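Local coordinates for PixA inclusion body protein (Burkholderia cenocepacia, PDB 4LZK) that is of unknown function but belongs to the PixA family of inclusion body proteins, whose members probably accumulate in intracellular inclusions, at residues C[26-31]-C[95-100]. Residues are numbered along the deposited sequence; the frame is centred on the assembly and turned at random.
Sequences IDTNYI and DAALIY
Ile26 and Ala97 make the apolar half of this contact, a compact example of how two sheets of a beta protein are joined by an apolar touch and a single side-chain hydrogen bond. Ile26 ends strand 19-26 and sends its CD1 to the CB of Ala97, 3.6 Å away; a second torsion of 141°, off the staggered values, swings the tip of the long branch there. At Asp27 the chain swings through an inverse gamma turn and starts helix 28-34. Asp27 is the N-cap: its OD1 receives Tyr30 N from above the carboxylate plane at 3.2 Å, while Ile31 N returns to the backbone O of the same residue. Thr28, in the first turn, uses both its branches on the opposing segment. Its CG2 lies 4.2 Å from Ala97 CB, extending the apolar patch, and its OG1 donates to Asp95 OD2 over 2.8 Å, using the anti lone pair of that oxygen. A chi1 of 55° sets OG1 between the backbone N and the carbonyl carbon, and the Thr28 and Asp95 side chains pass in opposite directions. Asn29 stands across the same carboxylate, amide and carboxylate planes 90° apart; its OD1 and Asp95 OD2 are both acceptors, 3.4 Å apart. Lys32 NZ serves both residues, in a salt bridge with Asp95 OD1 and a weak hydrogen bond with Asn29 OD1, and its charge probably offsets their repulsion. Strand 19-26 of one sheet is thus joined through its capped helix to Asp95 and strand 96-105 of the other, consistent with a cupredoxin-like beta sandwich.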
# COMPACT_ATOMS: atom_id res chain seq x y z
N ILE C 26 0.97 13.93 13.21
CA ILE C 26 2.40 13.94 13.41
C ILE C 26 2.73 13.10 14.63
O ILE C 26 2.03 13.22 15.67
CB ILE C 26 2.88 15.40 13.65
CG1 ILE C 26 2.63 16.18 12.36
CG2 ILE C 26 4.36 15.46 14.08
CD1 ILE C 26 2.17 17.55 12.52
N ASP C 27 3.70 12.21 14.49
CA ASP C 27 4.19 11.34 15.60
C ASP C 27 5.20 12.18 16.45
O ASP C 27 6.42 12.19 16.22
CB ASP C 27 4.80 10.07 15.06
CG ASP C 27 5.19 9.03 16.18
OD1 ASP C 27 5.22 9.37 17.36
OD2 ASP C 27 5.47 7.88 15.82
N THR C 28 4.66 12.93 17.38
CA THR C 28 5.43 13.86 18.15
C THR C 28 6.44 13.15 19.02
O THR C 28 7.52 13.64 19.24
CB THR C 28 4.54 14.86 18.94
OG1 THR C 28 3.60 14.15 19.78
CG2 THR C 28 3.85 15.79 17.99
N ASN C 29 6.10 11.96 19.54
CA ASN C 29 7.08 11.16 20.31
C ASN C 29 8.29 10.76 19.49
O ASN C 29 9.42 10.78 19.96
CB ASN C 29 6.41 9.95 20.93
CG ASN C 29 5.50 10.35 22.10
OD1 ASN C 29 5.68 11.41 22.70
ND2 ASN C 29 4.51 9.51 22.41
N TYR C 30 8.07 10.40 18.25
CA TYR C 30 9.15 10.08 17.37
C TYR C 30 10.05 11.30 17.12
O TYR C 30 11.32 11.19 17.15
CB TYR C 30 8.61 9.54 16.05
CG TYR C 30 9.75 9.25 15.13
CD1 TYR C 30 10.84 8.54 15.60
CD2 TYR C 30 9.79 9.76 13.83
CE1 TYR C 30 11.93 8.30 14.80
CE2 TYR C 30 10.88 9.51 13.02
CZ TYR C 30 11.94 8.77 13.51
OH TYR C 30 13.05 8.49 12.74
N ILE C 31 9.44 12.46 16.88
CA ILE C 31 10.20 13.68 16.66
C ILE C 31 11.08 14.02 17.86
O ILE C 31 12.25 14.37 17.74
CB ILE C 31 9.25 14.92 16.48
CG1 ILE C 31 8.27 14.72 15.33
CG2 ILE C 31 10.03 16.16 16.21
CD1 ILE C 31 8.89 14.15 14.18
N ASP C 95 1.12 16.53 23.95
CA ASP C 95 1.94 17.32 23.01
C ASP C 95 0.95 17.89 21.99
O ASP C 95 -0.11 17.30 21.76
CB ASP C 95 2.95 16.48 22.21
CG ASP C 95 3.88 15.58 23.06
OD1 ASP C 95 4.28 15.99 24.17
OD2 ASP C 95 4.26 14.46 22.53
N ALA C 96 1.23 19.05 21.43
CA ALA C 96 0.37 19.59 20.34
C ALA C 96 1.31 19.92 19.18
O ALA C 96 2.42 20.47 19.41
CB ALA C 96 -0.31 20.82 20.79
N ALA C 97 0.91 19.59 17.97
CA ALA C 97 1.65 20.00 16.81
C ALA C 97 0.76 20.98 16.09
O ALA C 97 -0.35 20.62 15.69
CB ALA C 97 1.91 18.83 15.92
N LEU C 98 1.20 22.22 15.99
CA LEU C 98 0.38 23.30 15.44
C LEU C 98 1.07 23.92 14.23
O LEU C 98 2.10 24.52 14.34
CB LEU C 98 0.17 24.34 16.50
CG LEU C 98 -0.55 23.79 17.73
CD1 LEU C 98 -0.55 24.88 18.77
CD2 LEU C 98 -1.97 23.44 17.41
N ILE C 99 0.45 23.78 13.08
CA ILE C 99 0.94 24.36 11.85
C ILE C 99 0.88 25.92 11.92
O ILE C 99 -0.11 26.47 12.38
CB ILE C 99 0.08 23.90 10.66
CG1 ILE C 99 0.20 22.39 10.43
CG2 ILE C 99 0.51 24.59 9.39
CD1 ILE C 99 -0.82 21.90 9.43
N TYR C 100 1.92 26.58 11.45
CA TYR C 100 1.92 28.05 11.37
C TYR C 100 2.25 28.56 10.00
O TYR C 100 2.03 29.71 9.68
CB TYR C 100 2.87 28.67 12.39
CG TYR C 100 4.32 28.35 12.24
CD1 TYR C 100 4.86 27.21 12.85
CD2 TYR C 100 5.18 29.19 11.56
CE1 TYR C 100 6.22 26.96 12.77
CE2 TYR C 100 6.54 28.95 11.47
CZ TYR C 100 7.07 27.81 12.06
OH TYR C 100 8.44 27.56 11.92